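Long-range contact in carbohydrate esterase family 2 (CE2) (Chaetomium olivicolor, PDB 4XVH), which probably removes acetyl groups from plant cell-wall polysaccharides such as xylan, as a fungal carbohydrate esterase with a carbohydrate-binding domain: residues S162-S174 / L212-I226. Sequence-based numbering, arbitrary orientation.
Sequences SGKGLIRNFASGS and LGTNDFGYLGVRDPI. With PEU (2,5,8,11,14,17,20,23,26,29,32,35,38,41,44,47,50,53,56,59,62,65,68,71,74,77,80-heptacosaoxadooctacontan-82-ol), chain C.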
ATOM      1  N   SER A 162      -1.208   1.750   9.038  1.00 16.80           N
ATOM      2  CA  SER A 162      -0.240   2.527   9.815  1.00 17.80           C
ATOM      3  C   SER A 162      -0.096   1.978  11.234  1.00 18.96           C
ATOM      4  O   SER A 162      -1.093   1.629  11.873  1.00 18.72           O
ATOM      5  CB  SER A 162      -0.638   4.001   9.857  1.00 18.08           C
ATOM      6  OG  SER A 162      -0.444   4.541   8.555  1.00 16.00           O
ATOM      7  N   GLY A 163       1.148   1.901  11.697  1.00 19.10           N
ATOM      8  CA  GLY A 163       1.448   1.530  13.067  1.00 20.84           C
ATOM      9  C   GLY A 163       1.647   0.040  13.234  1.00 21.13           C
ATOM     10  O   GLY A 163       2.039  -0.407  14.310  1.00 22.61           O
ATOM     11  N   LYS A 164       1.402  -0.728  12.166  1.00 19.25           N
ATOM     12  CA  LYS A 164       1.425  -2.170  12.278  1.00 19.55           C
ATOM     13  C   LYS A 164       2.813  -2.734  12.093  1.00 20.07           C
ATOM     14  O   LYS A 164       3.639  -2.203  11.352  1.00 19.11           O
ATOM     15  CB  LYS A 164       0.469  -2.810  11.272  1.00 17.83           C
ATOM     16  CG  LYS A 164      -0.992  -2.442  11.519  1.00 15.77           C
ATOM     17  CD  LYS A 164      -1.469  -2.950  12.891  1.00 17.36           C
ATOM     18  CE  LYS A 164      -2.993  -2.829  13.004  1.00 17.95           C
ATOM     19  NZ  LYS A 164      -3.494  -3.354  14.315  1.00 19.71           N
ATOM     20  N   GLY A 165       3.057  -3.858  12.756  1.00 22.51           N
ATOM     21  CA  GLY A 165       4.330  -4.530  12.636  1.00 22.84           C
ATOM     22  C   GLY A 165       4.219  -5.977  12.167  1.00 23.25           C
ATOM     23  O   GLY A 165       3.141  -6.472  11.837  1.00 23.45           O
ATOM     24  N   LEU A 166       5.368  -6.637  12.135  1.00 22.06           N
ATOM     25  CA  LEU A 166       5.478  -8.050  11.840  1.00 22.78           C
ATOM     26  C   LEU A 166       5.272  -8.921  13.091  1.00 25.08           C
ATOM     27  O   LEU A 166       4.511  -9.884  13.053  1.00 25.85           O
ATOM     28  CB  LEU A 166       6.851  -8.328  11.241  1.00 22.87           C
ATOM     29  CG  LEU A 166       7.244  -9.776  10.925  1.00 23.83           C
ATOM     30  CD1 LEU A 166       6.312 -10.351   9.825  1.00 26.69           C
ATOM     31  CD2 LEU A 166       8.716  -9.870  10.513  1.00 22.62           C
ATOM     32  N   ILE A 167       5.987  -8.618  14.178  1.00 25.14           N
ATOM     33  CA  ILE A 167       5.815  -9.368  15.429  1.00 25.49           C
ATOM     34  C   ILE A 167       5.196  -8.500  16.522  1.00 26.96           C
ATOM     35  O   ILE A 167       4.583  -9.022  17.424  1.00 27.99           O
ATOM     36  CB  ILE A 167       7.142  -9.967  15.965  1.00 30.21           C
ATOM     37  CG1 ILE A 167       8.145  -8.881  16.331  1.00 28.45           C
ATOM     38  CG2 ILE A 167       7.759 -10.874  14.935  1.00 29.98           C
ATOM     39  CD1 ILE A 167       9.335  -9.438  17.088  1.00 29.96           C
ATOM     40  N   ARG A 168       5.333  -7.177  16.431  1.00 25.73           N
ATOM     41  CA  ARG A 168       4.679  -6.316  17.401  1.00 26.26           C
ATOM     42  C   ARG A 168       4.435  -4.959  16.768  1.00 25.05           C
ATOM     43  O   ARG A 168       5.219  -4.506  15.947  1.00 21.30           O
ATOM     44  CB  ARG A 168       5.518  -6.195  18.693  1.00 28.28           C
ATOM     45  CG  ARG A 168       6.888  -5.528  18.528  1.00 27.99           C
ATOM     46  CD  ARG A 168       7.722  -5.592  19.835  1.00 28.02           C
ATOM     47  NE  ARG A 168       8.873  -4.688  19.774  1.00 28.72           N
ATOM     48  CZ  ARG A 168       9.703  -4.454  20.801  1.00 32.96           C
ATOM     49  NH1 ARG A 168       9.542  -5.077  21.969  1.00 32.10           N
ATOM     50  NH2 ARG A 168      10.726  -3.604  20.652  1.00 32.84           N
ATOM     51  N   ASN A 169       3.325  -4.329  17.142  1.00 25.68           N
ATOM     52  CA  ASN A 169       2.949  -3.053  16.561  1.00 23.42           C
ATOM     53  C   ASN A 169       3.651  -1.867  17.232  1.00 24.49           C
ATOM     54  O   ASN A 169       4.567  -2.067  18.049  1.00 26.85           O
ATOM     55  CB  ASN A 169       1.436  -2.895  16.624  1.00 22.68           C
ATOM     56  CG  ASN A 169       0.707  -3.954  15.791  1.00 22.96           C
ATOM     57  OD1 ASN A 169       1.162  -4.331  14.693  1.00 22.78           O
ATOM     58  ND2 ASN A 169      -0.414  -4.456  16.322  1.00 21.53           N
ATOM     59  N   PHE A 170       3.223  -0.657  16.868  1.00 23.36           N
ATOM     60  CA  PHE A 170       3.826   0.583  17.351  1.00 27.77           C
ATOM     61  C   PHE A 170       3.883   0.577  18.882  1.00 30.33           C
ATOM     62  O   PHE A 170       2.981   0.059  19.540  1.00 32.11           O
ATOM     63  CB  PHE A 170       3.040   1.800  16.823  1.00 30.77           C
ATOM     64  CG  PHE A 170       3.484   3.133  17.396  1.00 35.63           C
ATOM     65  CD1 PHE A 170       4.548   3.828  16.838  1.00 36.99           C
ATOM     66  CD2 PHE A 170       2.821   3.696  18.482  1.00 39.50           C
ATOM     67  CE1 PHE A 170       4.966   5.048  17.359  1.00 38.97           C
ATOM     68  CE2 PHE A 170       3.237   4.930  19.020  1.00 42.32           C
ATOM     69  CZ  PHE A 170       4.313   5.606  18.454  1.00 42.09           C
ATOM     70  N   ALA A 171       4.976   1.091  19.437  1.00 32.13           N
ATOM     71  CA  ALA A 171       5.180   1.064  20.886  1.00 37.68           C
ATOM     72  C   ALA A 171       4.300   2.092  21.581  1.00 43.78           C
ATOM     73  O   ALA A 171       4.565   3.281  21.526  1.00 44.03           O
ATOM     74  CB  ALA A 171       6.669   1.305  21.238  1.00 36.74           C
ATOM     75  N   SER A 172       3.249   1.628  22.232  1.00 50.43           N
ATOM     76  CA  SER A 172       2.470   2.504  23.104  1.00 56.95           C
ATOM     77  C   SER A 172       2.392   1.915  24.508  1.00 63.64           C
ATOM     78  O   SER A 172       2.564   0.707  24.690  1.00 64.61           O
ATOM     79  CB  SER A 172       1.070   2.729  22.528  1.00 55.46           C
ATOM     80  OG  SER A 172       0.414   1.495  22.295  1.00 55.21           O
ATOM     81  N   GLY A 173       2.145   2.775  25.495  1.00 69.02           N
ATOM     82  CA  GLY A 173       2.050   2.359  26.884  1.00 74.75           C
ATOM     83  C   GLY A 173       0.918   1.379  27.129  1.00 78.57           C
ATOM     84  O   GLY A 173       1.090   0.385  27.832  1.00 80.20           O
ATOM     85  N   SER A 174      -0.256   1.678  26.577  1.00 76.24           N
ATOM     86  CA  SER A 174      -1.290   0.667  26.428  1.00 78.94           C
ATOM     87  C   SER A 174      -0.727  -0.328  25.444  1.00 79.15           C
ATOM     88  O   SER A 174      -0.361   0.062  24.326  1.00 78.02           O
ATOM     89  CB  SER A 174      -2.585   1.245  25.886  1.00 79.11           C
ATOM     90  OG  SER A 174      -2.658   1.029  24.485  1.00 78.01           O
ATOM     91  N   LEU A 212       8.358  -4.058   6.604  1.00 17.19           N
ATOM     92  CA  LEU A 212       7.887  -4.082   7.978  1.00 17.85           C
ATOM     93  C   LEU A 212       9.068  -4.121   8.937  1.00 18.92           C
ATOM     94  O   LEU A 212      10.095  -4.771   8.646  1.00 19.18           O
ATOM     95  CB  LEU A 212       7.008  -5.309   8.224  1.00 17.41           C
ATOM     96  CG  LEU A 212       5.664  -5.344   7.512  1.00 16.76           C
ATOM     97  CD1 LEU A 212       5.098  -6.758   7.670  1.00 17.47           C
ATOM     98  CD2 LEU A 212       4.726  -4.309   8.159  1.00 17.71           C
ATOM     99  N   GLY A 213       8.923  -3.451  10.076  1.00 18.54           N
ATOM    100  CA  GLY A 213       9.979  -3.462  11.086  1.00 20.81           C
ATOM    101  C   GLY A 213      10.158  -2.093  11.718  1.00 21.40           C
ATOM    102  O   GLY A 213      10.710  -1.979  12.802  1.00 22.71           O
ATOM    103  N   THR A 214       9.717  -1.038  11.036  1.00 20.26           N
ATOM    104  CA  THR A 214       9.826   0.290  11.635  1.00 19.56           C
ATOM    105  C   THR A 214       9.115   0.292  12.998  1.00 20.16           C
ATOM    106  O   THR A 214       9.675   0.745  13.995  1.00 21.00           O
ATOM    107  CB  THR A 214       9.239   1.369  10.734  1.00 18.50           C
ATOM    108  OG1 THR A 214       9.938   1.359   9.491  1.00 18.90           O
ATOM    109  CG2 THR A 214       9.350   2.766  11.398  1.00 18.22           C
ATOM    110  N   ASN A 215       7.898  -0.233  13.054  1.00 19.02           N
ATOM    111  CA  ASN A 215       7.185  -0.295  14.332  1.00 20.58           C
ATOM    112  C   ASN A 215       7.750  -1.327  15.317  1.00 21.54           C
ATOM    113  O   ASN A 215       7.779  -1.085  16.539  1.00 20.80           O
ATOM    114  CB  ASN A 215       5.698  -0.560  14.057  1.00 21.05           C
ATOM    115  CG  ASN A 215       5.058   0.595  13.285  1.00 21.14           C
ATOM    116  OD1 ASN A 215       5.097   1.727  13.738  1.00 21.05           O
ATOM    117  ND2 ASN A 215       4.543   0.320  12.101  1.00 20.49           N
ATOM    118  N   ASP A 216       8.213  -2.463  14.801  1.00 19.72           N
ATOM    119  CA  ASP A 216       8.733  -3.520  15.671  1.00 22.33           C
ATOM    120  C   ASP A 216       9.930  -3.013  16.483  1.00 22.09           C
ATOM    121  O   ASP A 216      10.116  -3.349  17.672  1.00 24.33           O
ATOM    122  CB  ASP A 216       9.146  -4.747  14.831  1.00 22.75           C
ATOM    123  CG  ASP A 216       8.003  -5.267  13.967  1.00 23.90           C
ATOM    124  OD1 ASP A 216       7.607  -4.545  13.038  1.00 22.61           O
ATOM    125  OD2 ASP A 216       7.495  -6.378  14.239  1.00 26.01           O
ATOM    126  N   PHE A 217      10.750  -2.194  15.827  1.00 21.79           N
ATOM    127  CA  PHE A 217      11.987  -1.734  16.448  1.00 24.24           C
ATOM    128  C   PHE A 217      11.776  -0.631  17.486  1.00 25.18           C
ATOM    129  O   PHE A 217      12.617  -0.411  18.345  1.00 27.27           O
ATOM    130  CB  PHE A 217      12.962  -1.288  15.365  1.00 22.76           C
ATOM    131  CG  PHE A 217      13.883  -2.398  14.921  1.00 23.55           C
ATOM    132  CD1 PHE A 217      13.458  -3.361  14.022  1.00 23.64           C
ATOM    133  CD2 PHE A 217      15.154  -2.490  15.425  1.00 24.63           C
ATOM    134  CE1 PHE A 217      14.321  -4.394  13.635  1.00 23.60           C
ATOM    135  CE2 PHE A 217      16.012  -3.510  15.038  1.00 25.52           C
ATOM    136  CZ  PHE A 217      15.589  -4.449  14.136  1.00 24.73           C
ATOM    137  N   GLY A 218      10.645   0.051  17.434  1.00 25.01           N
ATOM    138  CA  GLY A 218      10.371   1.054  18.461  1.00 24.75           C
ATOM    139  C   GLY A 218      10.311   0.449  19.851  1.00 27.09           C
ATOM    140  O   GLY A 218       9.672  -0.596  20.033  1.00 26.32           O
ATOM    141  N   TYR A 219      10.952   1.093  20.837  1.00 26.02           N
ATOM    142  CA  TYR A 219      10.924   0.558  22.194  1.00 28.99           C
ATOM    143  C   TYR A 219      11.102   1.623  23.286  1.00 30.37           C
ATOM    144  O   TYR A 219      10.653   1.422  24.428  1.00 30.42           O
ATOM    145  CB  TYR A 219      12.011  -0.517  22.365  1.00 30.51           C
ATOM    146  CG  TYR A 219      13.406   0.070  22.538  1.00 32.81           C
ATOM    147  CD1 TYR A 219      14.221   0.340  21.440  1.00 33.07           C
ATOM    148  CD2 TYR A 219      13.887   0.374  23.798  1.00 35.96           C
ATOM    149  CE1 TYR A 219      15.477   0.903  21.611  1.00 34.10           C
ATOM    150  CE2 TYR A 219      15.135   0.934  23.981  1.00 37.43           C
ATOM    151  CZ  TYR A 219      15.923   1.200  22.896  1.00 35.74           C
ATOM    152  OH  TYR A 219      17.155   1.753  23.127  1.00 36.21           O
ATOM    153  N   LEU A 220      11.765   2.728  22.944  1.00 29.82           N
ATOM    154  CA  LEU A 220      12.309   3.635  23.963  1.00 33.53           C
ATOM    155  C   LEU A 220      11.263   4.099  24.963  1.00 34.08           C
ATOM    156  O   LEU A 220      10.243   4.673  24.583  1.00 32.88           O
ATOM    157  CB  LEU A 220      12.956   4.851  23.300  1.00 34.44           C
ATOM    158  CG  LEU A 220      13.532   5.868  24.300  1.00 37.64           C
ATOM    159  CD1 LEU A 220      14.798   5.327  24.939  1.00 39.01           C
ATOM    160  CD2 LEU A 220      13.767   7.199  23.589  1.00 36.73           C
ATOM    161  N   GLY A 221      11.512   3.794  26.233  1.00 36.11           N
ATOM    162  CA  GLY A 221      10.665   4.232  27.335  1.00 37.65           C
ATOM    163  C   GLY A 221       9.360   3.458  27.506  1.00 36.27           C
ATOM    164  O   GLY A 221       8.571   3.740  28.413  1.00 37.48           O
ATOM    165  N   VAL A 222       9.142   2.461  26.659  1.00 34.21           N
ATOM    166  CA  VAL A 222       7.875   1.744  26.659  1.00 35.22           C
ATOM    167  C   VAL A 222       8.045   0.226  26.843  1.00 35.28           C
ATOM    168  O   VAL A 222       7.318  -0.403  27.599  1.00 35.64           O
ATOM    169  CB  VAL A 222       7.120   2.019  25.335  1.00 35.74           C
ATOM    170  CG1 VAL A 222       5.854   1.177  25.238  1.00 36.08           C
ATOM    171  CG2 VAL A 222       6.830   3.513  25.188  1.00 35.37           C
ATOM    172  N   ARG A 223       8.994  -0.363  26.121  1.00 34.30           N
ATOM    173  CA  ARG A 223       9.170  -1.813  26.165  1.00 35.54           C
ATOM    174  C   ARG A 223      10.618  -2.210  25.886  1.00 35.98           C
ATOM    175  O   ARG A 223      11.457  -1.366  25.577  1.00 35.38           O
ATOM    176  CB  ARG A 223       8.233  -2.487  25.166  1.00 31.81           C
ATOM    177  CG  ARG A 223       8.471  -2.039  23.708  1.00 30.43           C
ATOM    178  CD  ARG A 223       7.420  -2.594  22.755  1.00 28.31           C
ATOM    179  NE  ARG A 223       7.690  -2.167  21.365  1.00 26.45           N
ATOM    180  CZ  ARG A 223       6.813  -2.252  20.366  1.00 27.46           C
ATOM    181  NH1 ARG A 223       5.607  -2.767  20.590  1.00 25.28           N
ATOM    182  NH2 ARG A 223       7.145  -1.829  19.135  1.00 23.58           N
ATOM    183  N   ASP A 224      10.916  -3.496  26.018  1.00 37.70           N
ATOM    184  CA  ASP A 224      12.248  -3.993  25.708  1.00 37.84           C
ATOM    185  C   ASP A 224      12.563  -3.806  24.229  1.00 34.13           C
ATOM    186  O   ASP A 224      11.658  -3.882  23.376  1.00 32.06           O
ATOM    187  CB  ASP A 224      12.369  -5.473  26.056  1.00 40.45           C
ATOM    188  CG  ASP A 224      12.356  -5.724  27.547  1.00 44.38           C
ATOM    189  OD1 ASP A 224      12.648  -4.780  28.327  1.00 45.27           O
ATOM    190  OD2 ASP A 224      12.054  -6.877  27.928  1.00 46.46           O
ATOM    191  N   PRO A 225      13.852  -3.605  23.907  1.00 34.26           N
ATOM    192  CA  PRO A 225      14.250  -3.650  22.487  1.00 33.23           C
ATOM    193  C   PRO A 225      13.813  -4.974  21.825  1.00 32.16           C
ATOM    194  O   PRO A 225      13.591  -5.976  22.518  1.00 33.66           O
ATOM    195  CB  PRO A 225      15.767  -3.544  22.547  1.00 34.98           C
ATOM    196  CG  PRO A 225      16.064  -2.914  23.886  1.00 35.76           C
ATOM    197  CD  PRO A 225      15.006  -3.420  24.804  1.00 36.61           C
ATOM    198  N   ILE A 226      13.691  -4.960  20.505  1.00 30.24           N
ATOM    199  CA  ILE A 226      13.139  -6.068  19.728  1.00 30.49           C
ATOM    200  C   ILE A 226      13.897  -7.387  19.930  1.00 32.52           C
ATOM    201  O   ILE A 226      15.108  -7.396  20.168  1.00 31.21           O
ATOM    202  CB  ILE A 226      13.130  -5.695  18.231  1.00 29.59           C
ATOM    203  CG1 ILE A 226      12.255  -6.646  17.405  1.00 30.08           C
ATOM    204  CG2 ILE A 226      14.556  -5.593  17.657  1.00 28.56           C
ATOM    205  CD1 ILE A 226      12.129  -6.202  15.966  1.00 24.08           C
TER
HETATM  206  CAA PEU C 402     -13.192   5.225  11.939  1.00 70.99           C
HETATM  207  OAB PEU C 402     -12.298   5.820  12.896  1.00 71.77           O
HETATM  208  CAC PEU C 402     -12.424   5.228  14.247  1.00 72.61           C
HETATM  209  CAD PEU C 402     -11.539   5.746  15.442  1.00 77.05           C
HETATM  210  OAE PEU C 402     -11.742   7.146  15.748  1.00 77.29           O
HETATM  211  CAF PEU C 402     -11.353   8.054  14.669  1.00 77.68           C
HETATM  212  CAG PEU C 402      -9.877   8.319  14.328  1.00 77.76           C
HETATM  213  OAH PEU C 402      -9.031   7.198  14.031  1.00 78.01           O
HETATM  214  CAI PEU C 402      -7.728   7.642  13.559  1.00 77.94           C
HETATM  215  CAJ PEU C 402      -6.698   6.507  13.493  1.00 78.01           C
HETATM  216  OAK PEU C 402      -5.433   6.990  12.968  1.00 78.05           O
HETATM  217  CAL PEU C 402      -4.384   6.065  13.327  1.00 78.01           C
HETATM  218  CAM PEU C 402      -2.999   6.476  12.840  1.00 77.83           C
HETATM  219  OAN PEU C 402      -2.128   5.550  13.522  1.00 77.54           O
HETATM  220  CAO PEU C 402      -0.719   5.801  13.320  1.00 76.89           C
HETATM  221  CAP PEU C 402      -0.200   5.072  14.542  1.00 76.24           C
HETATM  222  OAQ PEU C 402       1.176   4.935  14.975  1.00 75.85           O
HETATM  223  CAR PEU C 402       1.981   6.144  15.141  1.00 75.04           C
HETATM  224  CAS PEU C 402       2.582   6.883  13.919  1.00 73.49           C
HETATM  225  OAT PEU C 402       3.566   6.082  13.151  1.00 71.07           O
HETATM  226  CAU PEU C 402       3.066   4.861  12.526  1.00 68.13           C
HETATM  227  CAV PEU C 402       4.182   4.100  11.779  1.00 65.81           C
HETATM  228  OAW PEU C 402       3.790   2.886  11.090  1.00 64.62           O
HETATM  229  O   HOH W   1       6.519  -1.945  10.780  1.00 18.51           O
HETATM  230  O   HOH W   2       7.186   1.408  17.720  1.00 27.20           O
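The irregular loop 162-174 runs beside the short helical turn 214-217 and the loop after it, Phe170 CA lying 4.6 Å from Asn215 CA. A carboxylate suits Asp216, since three successive backbone N-H groups converge on it: Asp216 OD2 accepts from Ile167 N (2.7 Å), nearly along its C-O axis, and from Arg168 N, above the carboxylate plane, while Leu166 N meets the syn lone pair of Asp216 OD1. Glycine suits Gly165, because a CB would clash with Arg168 O as well as with that same Asp216 OD1.

Both loops follow parallel strands of the SGNH-type alpha/beta domain, and their glycine and asparagine are consistent with the family's oxyanion hole: Gly163 N and Asn215 ND2 both donate to OAW of the bound polyether, each at 2.9 Å. The second hydrogen of Asn215 ND2 goes to Lys164 O (2.8 Å), which fixes the amide's rotation.

Farther out, the guanidinium groups of Arg168 and Arg223 stack, planes 17° apart, each busy with carbonyls at its rim. With CB-CG and CG-CD both extended (chi2 -174°, chi3 -166°), Arg168 carries its guanidinium out to grip Asp216 O side-on through NE (2.8 Å) and NH2, and Asp224 O end-on. Arg223 clasps Asn169 O end-on, while the small methyl of Ala171 sits toward the rim of the Arg223 guanidinium face opposite Arg168. A leucine in place of Arg168 would probably leave the carbonyls of Asp216 and Asp224 without these donors and Arg223 without its stacking partner.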